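Local coordinates for protein integral membrane indolylacetylinositol arabinosyltransferase EmbC (Mycolicibacterium smegmatis, PDB 7BVE) that probably transfers arabinose to growing arabinan chains of the mycobacterial cell wall as a membrane-embedded GT-C glycosyltransferase, here caught with the inhibitor ethambutol, at residues A[310-315]-A[418-423]; A[381-386]-A[572-577]; A[428-433]-A[559-564]; A[496-501]-A[565-570]. All coordinates share one frame; numbering follows the deposited sequence.

Contact 1: residues A[310-315]-A[418-423]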
# COMPACT_ATOMS: atom_id res chain seq x y z
N PHE A 310 26.20 -14.19 7.92
CA PHE A 310 25.90 -13.00 8.69
C PHE A 310 25.81 -13.34 10.17
O PHE A 310 25.51 -14.47 10.55
CB PHE A 310 24.60 -12.36 8.24
CG PHE A 310 24.61 -11.92 6.81
CD1 PHE A 310 25.35 -10.83 6.42
CD2 PHE A 310 23.84 -12.57 5.88
CE1 PHE A 310 25.36 -10.42 5.11
CE2 PHE A 310 23.84 -12.16 4.57
CZ PHE A 310 24.60 -11.08 4.18
N GLY A 311 26.06 -12.33 11.00
CA GLY A 311 25.95 -12.50 12.43
C GLY A 311 27.20 -13.06 13.07
O GLY A 311 27.14 -14.09 13.75
N TRP A 312 28.34 -12.40 12.87
CA TRP A 312 29.56 -12.79 13.56
C TRP A 312 29.57 -12.37 15.02
O TRP A 312 30.38 -12.88 15.79
CB TRP A 312 30.79 -12.21 12.85
CG TRP A 312 30.78 -10.72 12.71
CD1 TRP A 312 30.31 -10.00 11.66
CD2 TRP A 312 31.24 -9.75 13.67
NE1 TRP A 312 30.46 -8.66 11.88
CE2 TRP A 312 31.03 -8.48 13.12
CE3 TRP A 312 31.82 -9.84 14.94
CZ2 TRP A 312 31.36 -7.31 13.78
CZ3 TRP A 312 32.15 -8.68 15.60
CH2 TRP A 312 31.93 -7.43 15.02
N TYR A 313 28.70 -11.44 15.41
CA TYR A 313 28.72 -10.85 16.74
C TYR A 313 27.67 -11.45 17.66
O TYR A 313 27.61 -11.09 18.84
CB TYR A 313 28.54 -9.33 16.62
CG TYR A 313 27.15 -8.92 16.22
CD1 TYR A 313 26.75 -8.94 14.89
CD2 TYR A 313 26.25 -8.48 17.18
CE1 TYR A 313 25.47 -8.58 14.55
CE2 TYR A 313 24.98 -8.12 16.84
CZ TYR A 313 24.60 -8.16 15.53
OH TYR A 313 23.32 -7.79 15.22
N TYR A 314 26.83 -12.35 17.15
CA TYR A 314 25.89 -13.07 18.00
C TYR A 314 26.61 -13.99 18.97
O TYR A 314 26.10 -14.26 20.06
CB TYR A 314 24.93 -13.89 17.14
CG TYR A 314 23.98 -13.11 16.27
CD1 TYR A 314 23.70 -11.78 16.52
CD2 TYR A 314 23.38 -13.70 15.18
CE1 TYR A 314 22.85 -11.08 15.71
CE2 TYR A 314 22.53 -13.01 14.37
CZ TYR A 314 22.26 -11.70 14.64
OH TYR A 314 21.41 -11.00 13.83
N ASP A 315 27.80 -14.46 18.60
CA ASP A 315 28.60 -15.25 19.53
C ASP A 315 29.18 -14.38 20.63
O ASP A 315 29.32 -14.83 21.78
CB ASP A 315 29.70 -15.96 18.76
CG ASP A 315 29.15 -17.00 17.81
OD1 ASP A 315 28.13 -17.64 18.15
OD2 ASP A 315 29.71 -17.17 16.71
N GLY A 418 35.27 -2.02 6.73
CA GLY A 418 34.14 -2.08 5.82
C GLY A 418 33.71 -3.49 5.49
O GLY A 418 32.52 -3.79 5.41
N ALA A 419 34.68 -4.40 5.32
CA ALA A 419 34.35 -5.80 5.10
C ALA A 419 33.80 -6.43 6.36
O ALA A 419 33.04 -7.40 6.31
CB ALA A 419 35.57 -6.56 4.60
N LEU A 420 34.17 -5.90 7.52
CA LEU A 420 33.69 -6.44 8.78
C LEU A 420 32.24 -6.05 9.03
O LEU A 420 31.44 -6.85 9.51
CB LEU A 420 34.59 -5.96 9.91
CG LEU A 420 34.49 -6.62 11.27
CD1 LEU A 420 34.99 -8.03 11.15
CD2 LEU A 420 35.32 -5.85 12.27
N THR A 421 31.89 -4.80 8.71
CA THR A 421 30.50 -4.37 8.87
C THR A 421 29.64 -4.71 7.67
O THR A 421 28.43 -4.48 7.72
CB THR A 421 30.41 -2.86 9.12
OG1 THR A 421 30.83 -2.15 7.96
CG2 THR A 421 31.29 -2.48 10.28
N LEU A 422 30.22 -5.22 6.60
CA LEU A 422 29.41 -5.71 5.49
C LEU A 422 28.68 -7.00 5.87
O LEU A 422 27.61 -7.28 5.33
CB LEU A 422 30.29 -5.93 4.26
CG LEU A 422 29.66 -6.32 2.93
CD1 LEU A 422 28.80 -5.20 2.42
CD2 LEU A 422 30.74 -6.67 1.93
N PHE A 423 29.24 -7.78 6.79
CA PHE A 423 28.68 -9.07 7.18
C PHE A 423 28.09 -9.06 8.58
O PHE A 423 28.06 -10.10 9.24
CB PHE A 423 29.74 -10.16 7.06
CG PHE A 423 30.15 -10.44 5.66
CD1 PHE A 423 29.35 -11.20 4.83
CD2 PHE A 423 31.34 -9.94 5.16
CE1 PHE A 423 29.72 -11.46 3.54
CE2 PHE A 423 31.71 -10.19 3.86
CZ PHE A 423 30.90 -10.95 3.05
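The backbones of F310 and F423 come within 5.0 Å, measured between CA atoms, where the loop entering helix 314-320 passes the C-terminal end of helix 409-422. Both elements belong to the GT-C membrane domain, and the loop meets carbonyl groups at the helix end. G311 N gives a weak hydrogen bond to F423 O (3.5 Å), while W312 reaches one turn further back. Its indole NE1 makes a weak, bent bond to L420 O at 3.1 Å with an N-H...O angle of 130°; NE1 is also a weak partner of S424 OG. A chi1 of 57° tucks the W312 indole over its own main chain and swings it across to the helix end. CG of L420 then sits over one indole face, 3.9 Å above the plane and toward the rim, and CB of Y313 lies near the rim of the opposite face. F423 O meets this indole at its edge, near the plane. The two phenylalanine side chains cross at about a right angle, and L472 and I473 of helix 470-473 pack against the same cluster. Y314, which begins helix 314-320, touches ethambutol. The edge of the F310 ring faces L422 O, and its CE1 comes 4.1 Å from F423 CD1.

Contact 2: residues A[381-386]-A[572-577]. With PO4 (phosphate ion), chain F.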
# COMPACT_ATOMS: atom_id res chain seq x y z
N GLY A 381 18.34 -1.27 20.72
CA GLY A 381 18.14 -2.70 20.74
C GLY A 381 19.38 -3.47 20.43
O GLY A 381 20.50 -2.97 20.54
N LEU A 382 19.18 -4.72 20.03
CA LEU A 382 20.25 -5.67 19.77
C LEU A 382 20.51 -5.89 18.29
O LEU A 382 21.32 -6.75 17.93
CB LEU A 382 19.93 -7.01 20.44
CG LEU A 382 19.80 -6.96 21.95
CD1 LEU A 382 19.41 -8.30 22.49
CD2 LEU A 382 21.10 -6.52 22.54
N ARG A 383 19.86 -5.11 17.42
CA ARG A 383 20.00 -5.26 15.98
C ARG A 383 21.40 -4.82 15.52
O ARG A 383 22.14 -4.20 16.28
CB ARG A 383 18.89 -4.46 15.30
CG ARG A 383 17.56 -5.16 15.40
CD ARG A 383 16.49 -4.54 14.54
NE ARG A 383 16.83 -4.59 13.12
CZ ARG A 383 16.65 -5.66 12.35
NH1 ARG A 383 16.16 -6.78 12.87
NH2 ARG A 383 16.98 -5.62 11.08
N PRO A 384 21.81 -5.17 14.29
CA PRO A 384 23.14 -4.74 13.83
C PRO A 384 23.24 -3.29 13.40
O PRO A 384 24.32 -2.89 12.95
CB PRO A 384 23.40 -5.68 12.65
CG PRO A 384 22.10 -6.03 12.15
CD PRO A 384 21.24 -6.15 13.34
N GLU A 385 22.19 -2.49 13.53
CA GLU A 385 22.14 -1.11 13.05
C GLU A 385 23.15 -0.15 13.70
O GLU A 385 23.77 0.63 12.96
CB GLU A 385 20.71 -0.58 13.22
CG GLU A 385 19.64 -1.46 12.61
CD GLU A 385 19.67 -1.44 11.12
OE1 GLU A 385 20.00 -0.38 10.57
OE2 GLU A 385 19.36 -2.47 10.50
N PRO A 386 23.39 -0.16 15.04
CA PRO A 386 24.49 0.68 15.55
C PRO A 386 25.87 0.25 15.12
O PRO A 386 26.76 1.10 14.96
CB PRO A 386 24.32 0.57 17.06
CG PRO A 386 23.57 -0.63 17.29
CD PRO A 386 22.63 -0.72 16.18
N TRP A 572 12.00 -3.21 5.45
CA TRP A 572 11.46 -2.75 6.71
C TRP A 572 11.86 -1.30 6.95
O TRP A 572 12.71 -0.74 6.27
CB TRP A 572 11.94 -3.62 7.87
CG TRP A 572 11.39 -4.98 7.81
CD1 TRP A 572 12.03 -6.10 7.39
CD2 TRP A 572 10.07 -5.38 8.15
NE1 TRP A 572 11.18 -7.18 7.46
CE2 TRP A 572 9.97 -6.76 7.92
CE3 TRP A 572 8.96 -4.69 8.64
CZ2 TRP A 572 8.81 -7.47 8.16
CZ3 TRP A 572 7.80 -5.40 8.88
CH2 TRP A 572 7.74 -6.77 8.64
N THR A 573 11.22 -0.70 7.95
CA THR A 573 11.42 0.70 8.26
C THR A 573 12.56 0.91 9.24
O THR A 573 13.23 1.94 9.19
CB THR A 573 10.10 1.28 8.79
OG1 THR A 573 9.06 1.00 7.86
CG2 THR A 573 10.17 2.77 8.94
N HIS A 574 12.87 -0.08 10.08
CA HIS A 574 14.01 0.03 10.98
C HIS A 574 15.35 -0.19 10.32
O HIS A 574 16.36 -0.24 11.03
CB HIS A 574 13.86 -0.92 12.17
CG HIS A 574 13.56 -2.33 11.79
ND1 HIS A 574 12.27 -2.80 11.69
CD2 HIS A 574 14.37 -3.37 11.47
CE1 HIS A 574 12.30 -4.08 11.34
NE2 HIS A 574 13.56 -4.44 11.19
N HIS A 575 15.40 -0.33 9.00
CA HIS A 575 16.67 -0.36 8.29
C HIS A 575 17.21 1.03 8.01
O HIS A 575 18.31 1.15 7.47
CB HIS A 575 16.53 -1.11 6.98
CG HIS A 575 16.23 -2.56 7.14
ND1 HIS A 575 15.90 -3.38 6.08
CD2 HIS A 575 16.19 -3.34 8.24
CE1 HIS A 575 15.68 -4.60 6.52
NE2 HIS A 575 15.84 -4.61 7.83
N PHE A 576 16.46 2.09 8.34
CA PHE A 576 16.97 3.44 8.21
C PHE A 576 17.90 3.83 9.34
O PHE A 576 18.45 4.93 9.31
CB PHE A 576 15.83 4.46 8.16
CG PHE A 576 15.06 4.46 6.87
CD1 PHE A 576 15.62 5.00 5.72
CD2 PHE A 576 13.76 4.00 6.82
CE1 PHE A 576 14.91 5.03 4.55
CE2 PHE A 576 13.05 4.04 5.64
CZ PHE A 576 13.62 4.55 4.51
N GLY A 577 18.11 2.96 10.33
CA GLY A 577 18.99 3.25 11.44
C GLY A 577 20.46 3.27 11.10
O GLY A 577 21.26 3.65 11.96
P PO4 F . 16.42 -8.66 8.40
O1 PO4 F . 17.61 -8.14 9.17
O2 PO4 F . 15.15 -8.15 9.02
O3 PO4 F . 16.52 -8.18 6.97
O4 PO4 F . 16.41 -10.16 8.41
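The CD2 edge of H574 stands over one face of the R383 guanidinium, 3.0 Å above that plane and toward its rim. The two planes are 71° apart, so the imidazole is close to upright on the guanidinium, and R383 NH2 lies near the ring plane at the imidazole edge. NH2 also gives a hydrogen bond to O1 of the phosphate ion (3.2 Å, N-H...O angle 153°), and it comes 3.6 Å from H575 NE2, at the edge of that ring. The E385 carboxylate merely lies near the H574 carbonyl; its polar partners are R383 NH2, in a long salt bridge to OE2, and T427 OG1, which reaches OE2 weakly. Carboxylate and H575 imidazole are nearly parallel (9°) but offset, with OE2 4.0 Å from H575 CD2. This buried cluster lies in the ethambutol site of the GT-C domain, where R383 and W572 both touch the drug; the phosphate may mark where a phosphate-bearing sugar donor binds. A bend at chi3 turns the R383 head toward these partners, and D279 pairs with its NH1 in a salt bridge. Behind the histidines, W572 CB lies over a face of each ring. R504 donates a hydrogen bond to W572 O and a weak one to H575 ND1.

Contact 3: residues A[428-433]-A[559-564]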
# COMPACT_ATOMS: atom_id res chain seq x y z
N GLY A 428 23.91 -4.38 5.90
CA GLY A 428 25.27 -3.87 5.87
C GLY A 428 25.80 -3.53 4.51
O GLY A 428 26.95 -3.08 4.40
N ILE A 429 24.99 -3.69 3.46
CA ILE A 429 25.39 -3.35 2.10
C ILE A 429 25.47 -1.84 1.89
O ILE A 429 25.99 -1.39 0.86
CB ILE A 429 24.39 -4.02 1.12
CG1 ILE A 429 24.97 -4.17 -0.29
CG2 ILE A 429 23.08 -3.26 1.07
CD1 ILE A 429 24.15 -5.04 -1.18
N ALA A 430 25.02 -1.04 2.85
CA ALA A 430 25.17 0.41 2.77
C ALA A 430 26.62 0.86 2.95
O ALA A 430 26.92 2.02 2.67
CB ALA A 430 24.28 1.08 3.80
N ALA A 431 27.52 -0.01 3.41
CA ALA A 431 28.93 0.35 3.53
C ALA A 431 29.66 0.35 2.19
O ALA A 431 30.82 0.79 2.13
CB ALA A 431 29.64 -0.59 4.49
N VAL A 432 29.01 -0.09 1.11
CA VAL A 432 29.67 -0.05 -0.19
C VAL A 432 29.76 1.37 -0.71
O VAL A 432 30.57 1.64 -1.60
CB VAL A 432 28.97 -0.95 -1.22
CG1 VAL A 432 28.78 -2.36 -0.67
CG2 VAL A 432 27.67 -0.34 -1.72
N GLY A 433 28.99 2.31 -0.16
CA GLY A 433 29.18 3.71 -0.51
C GLY A 433 30.52 4.24 -0.02
O GLY A 433 31.28 4.83 -0.79
N ILE A 559 24.34 9.50 -0.88
CA ILE A 559 23.57 9.12 -2.07
C ILE A 559 23.79 7.65 -2.43
O ILE A 559 22.84 6.93 -2.75
CB ILE A 559 23.91 10.07 -3.24
CG1 ILE A 559 23.43 11.48 -2.91
CG2 ILE A 559 23.24 9.63 -4.52
CD1 ILE A 559 23.93 12.50 -3.87
N ILE A 560 25.04 7.18 -2.34
CA ILE A 560 25.29 5.78 -2.68
C ILE A 560 24.73 4.84 -1.60
O ILE A 560 24.35 3.71 -1.90
CB ILE A 560 26.79 5.55 -2.96
CG1 ILE A 560 27.25 6.44 -4.10
CG2 ILE A 560 27.06 4.16 -3.47
CD1 ILE A 560 28.75 6.49 -4.25
N SER A 561 24.60 5.31 -0.36
CA SER A 561 23.94 4.51 0.66
C SER A 561 22.45 4.35 0.39
O SER A 561 21.90 3.25 0.52
CB SER A 561 24.17 5.12 2.04
OG SER A 561 25.54 5.12 2.37
N PHE A 562 21.78 5.45 0.00
CA PHE A 562 20.38 5.35 -0.43
C PHE A 562 20.20 4.42 -1.63
O PHE A 562 19.21 3.69 -1.70
CB PHE A 562 19.81 6.72 -0.80
CG PHE A 562 19.26 7.48 0.36
CD1 PHE A 562 18.03 7.13 0.90
CD2 PHE A 562 19.91 8.58 0.86
CE1 PHE A 562 17.49 7.82 1.94
CE2 PHE A 562 19.38 9.29 1.91
CZ PHE A 562 18.17 8.92 2.45
N LEU A 563 21.13 4.45 -2.58
CA LEU A 563 20.97 3.58 -3.74
C LEU A 563 21.28 2.12 -3.42
O LEU A 563 20.67 1.21 -3.97
CB LEU A 563 21.82 4.05 -4.91
CG LEU A 563 21.37 5.34 -5.58
CD1 LEU A 563 22.36 5.74 -6.64
CD2 LEU A 563 19.99 5.16 -6.16
N ALA A 564 22.25 1.88 -2.54
CA ALA A 564 22.61 0.51 -2.21
C ALA A 564 21.61 -0.15 -1.29
O ALA A 564 21.52 -1.38 -1.27
CB ALA A 564 24.00 0.48 -1.57
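Between A564 and I429 the flat groups are peptide units, and each meets a methyl group of the other segment. The carbonyl O of A564 lies 3.4 Å from I429 CG2, and I429 O in turn lies 3.7 Å from A564 CB. S561 OG touches the carbonyl of A430 without bonding to it, since the hydroxyl is hydrogen-bonded to I557 O within its own helix. The ring of F562 leaves this interface: its CB points away from 428-433, and the ring stacks on F579 while packing against helix 517-539. Main chains come close at the small residues A430, G433 and S561, with A430 and S561 4.8 Å apart and G433 and I560 4.9 Å apart between CA atoms. Inside the GT-C membrane bundle, the C-terminal end of helix 548-564 is thus packed on the 3-10 turn 428-430 and the start of the short helix that follows it; segment 428-433 lies in a predicted transmembrane span. I560 turns its CG2 branch away from its own amide nitrogen and onto G433 CA at 3.7 Å, over a residue with no side chain, and the I560 side chain also touches V437. V432 sends CG2 to A564 CB (3.8 Å), so the single methyl of A564 sits among V432 CG2, the I429 carbonyl and the A430 main chain.

Contact 4: residues A[496-501]-A[565-570]. With PO4 (phosphate ion), chain F.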
# COMPACT_ATOMS: atom_id res chain seq x y z
N LEU A 496 11.95 -9.92 -1.33
CA LEU A 496 11.50 -8.99 -2.35
C LEU A 496 12.66 -8.61 -3.25
O LEU A 496 13.83 -8.67 -2.86
CB LEU A 496 10.90 -7.75 -1.69
CG LEU A 496 9.65 -8.02 -0.86
CD1 LEU A 496 9.25 -6.77 -0.12
CD2 LEU A 496 8.52 -8.48 -1.74
N ALA A 497 12.33 -8.22 -4.48
CA ALA A 497 13.34 -7.89 -5.46
C ALA A 497 13.70 -6.41 -5.37
O ALA A 497 13.20 -5.68 -4.52
CB ALA A 497 12.86 -8.26 -6.86
N TRP A 498 14.60 -5.97 -6.25
CA TRP A 498 15.09 -4.60 -6.17
C TRP A 498 14.06 -3.57 -6.60
O TRP A 498 14.16 -2.41 -6.21
CB TRP A 498 16.36 -4.44 -7.02
CG TRP A 498 16.14 -4.68 -8.47
CD1 TRP A 498 16.22 -5.87 -9.12
CD2 TRP A 498 15.81 -3.71 -9.46
NE1 TRP A 498 15.96 -5.70 -10.45
CE2 TRP A 498 15.69 -4.38 -10.69
CE3 TRP A 498 15.58 -2.33 -9.43
CZ2 TRP A 498 15.37 -3.72 -11.86
CZ3 TRP A 498 15.26 -1.68 -10.60
CH2 TRP A 498 15.16 -2.38 -11.80
N PHE A 499 13.07 -3.97 -7.40
CA PHE A 499 12.02 -3.06 -7.82
C PHE A 499 10.88 -2.96 -6.82
O PHE A 499 9.92 -2.23 -7.07
CB PHE A 499 11.50 -3.46 -9.21
CG PHE A 499 11.07 -4.90 -9.34
CD1 PHE A 499 9.79 -5.29 -8.97
CD2 PHE A 499 11.93 -5.84 -9.85
CE1 PHE A 499 9.40 -6.60 -9.10
CE2 PHE A 499 11.54 -7.15 -9.99
CZ PHE A 499 10.28 -7.53 -9.61
N ASP A 500 10.97 -3.67 -5.70
CA ASP A 500 10.00 -3.57 -4.62
C ASP A 500 10.45 -2.60 -3.54
O ASP A 500 9.96 -2.67 -2.41
CB ASP A 500 9.75 -4.95 -4.02
CG ASP A 500 9.00 -5.85 -4.96
OD1 ASP A 500 8.20 -5.33 -5.75
OD2 ASP A 500 9.22 -7.08 -4.92
N GLU A 501 11.35 -1.68 -3.88
CA GLU A 501 11.88 -0.71 -2.92
C GLU A 501 10.84 0.31 -2.48
O GLU A 501 10.97 0.89 -1.40
CB GLU A 501 13.13 -0.06 -3.54
CG GLU A 501 13.75 1.15 -2.85
CD GLU A 501 14.21 0.90 -1.41
OE1 GLU A 501 14.48 -0.25 -1.04
OE2 GLU A 501 14.31 1.88 -0.66
N MET A 565 20.84 0.63 -0.55
CA MET A 565 19.84 0.05 0.35
C MET A 565 18.65 -0.64 -0.41
O MET A 565 17.83 -1.32 0.21
CB MET A 565 19.36 1.16 1.29
CG MET A 565 18.62 0.73 2.53
SD MET A 565 18.10 2.14 3.50
CE MET A 565 16.90 2.85 2.39
N MET A 566 18.49 -0.55 -1.73
CA MET A 566 17.38 -1.22 -2.40
C MET A 566 17.64 -2.69 -2.68
O MET A 566 16.72 -3.38 -3.12
CB MET A 566 17.04 -0.54 -3.73
CG MET A 566 18.09 -0.67 -4.79
SD MET A 566 17.61 0.04 -6.38
CE MET A 566 17.62 1.79 -6.01
N PHE A 567 18.85 -3.18 -2.46
CA PHE A 567 19.19 -4.58 -2.72
C PHE A 567 19.15 -5.43 -1.46
O PHE A 567 19.87 -6.43 -1.37
CB PHE A 567 20.56 -4.67 -3.38
CG PHE A 567 20.61 -4.11 -4.76
CD1 PHE A 567 20.10 -4.82 -5.83
CD2 PHE A 567 21.17 -2.87 -4.99
CE1 PHE A 567 20.15 -4.30 -7.10
CE2 PHE A 567 21.21 -2.34 -6.26
CZ PHE A 567 20.70 -3.06 -7.32
N THR A 568 18.36 -5.07 -0.52
CA THR A 568 18.15 -5.88 0.67
C THR A 568 16.93 -6.78 0.48
O THR A 568 15.98 -6.40 -0.20
CB THR A 568 17.95 -5.00 1.90
OG1 THR A 568 16.77 -4.21 1.74
CG2 THR A 568 19.13 -4.07 2.07
N PRO A 569 16.93 -7.99 1.05
CA PRO A 569 15.82 -8.91 0.78
C PRO A 569 14.52 -8.53 1.45
O PRO A 569 13.45 -8.88 0.94
CB PRO A 569 16.34 -10.25 1.31
CG PRO A 569 17.81 -10.10 1.34
CD PRO A 569 18.06 -8.68 1.69
N THR A 570 14.56 -7.84 2.58
CA THR A 570 13.37 -7.42 3.29
C THR A 570 13.32 -5.91 3.34
O THR A 570 14.35 -5.25 3.49
CB THR A 570 13.34 -7.98 4.71
OG1 THR A 570 14.49 -7.51 5.42
CG2 THR A 570 13.36 -9.49 4.69
P PO4 F . 16.42 -8.66 8.40
O1 PO4 F . 17.61 -8.14 9.17
O2 PO4 F . 15.15 -8.15 9.02
O3 PO4 F . 16.52 -8.18 6.97
O4 PO4 F . 16.41 -10.16 8.41
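Two loops of the GT-C domain, one leading into helix 502-508 and the other leaving helix 548-564, join where L496 N donates to P569 O in a main-chain hydrogen bond of 2.9 Å (N-H...O angle 161°). Next to it the 496-501 loop is folded on itself: D500 N bonds to A497 O, and D500 OD2 accepts a weak bond from A497 N. The other meetings are made by long side chains. E501 starts out extended (chi1 170°) and then bends at chi2, which lays its aliphatic part across M566, with E501 CG 3.8 Å from M566 CB. OE2 of E501 comes 4.1 Å from CE of M565. The main charge partner of E501 is R504 of the adjoining helix, in a salt bridge; the guanidinium of R504 also reaches T568 OG1 and, weakly, M565 O, so one arginine links both loops. At the outer side W498 CB stands 3.8 Å from F567 CE1, while CG of M566 lies over the F567 ring near its rim. Here the junction borders the interface between the two Emb subunits: F614 of the second subunit packs on M566, and T648 of that subunit packs on W498. At the inner end the loop turns toward the bound phosphate, near the ethambutol site. T570 OG1 gives a hydrogen bond of 2.6 Å to phosphate O3, its side chain also touching H575.

Overall arrangement
All four contacts lie within one membrane domain, but at different depths. Contact 2 is wholly buried and the most polar, a cluster of arginine, glutamate and histidines at the ethambutol site. Contact 1 is a surface contact of aromatic rings and weak bonds to carbonyls, joined to contact 2 through Y313, whose OH lies 3.2 Å from P384 N. Contacts 3 and 4 are partly buried and use consecutive parts of one chain run, 559-564 and 565-570: the first is mostly apolar packing of a helix end on a 3-10 turn, the second a loop junction bordering another subunit. Contacts 2 and 4 share the phosphate ion, held by R383 and T570, while L422 of contact 1 packs on G428 and I429 of contact 3.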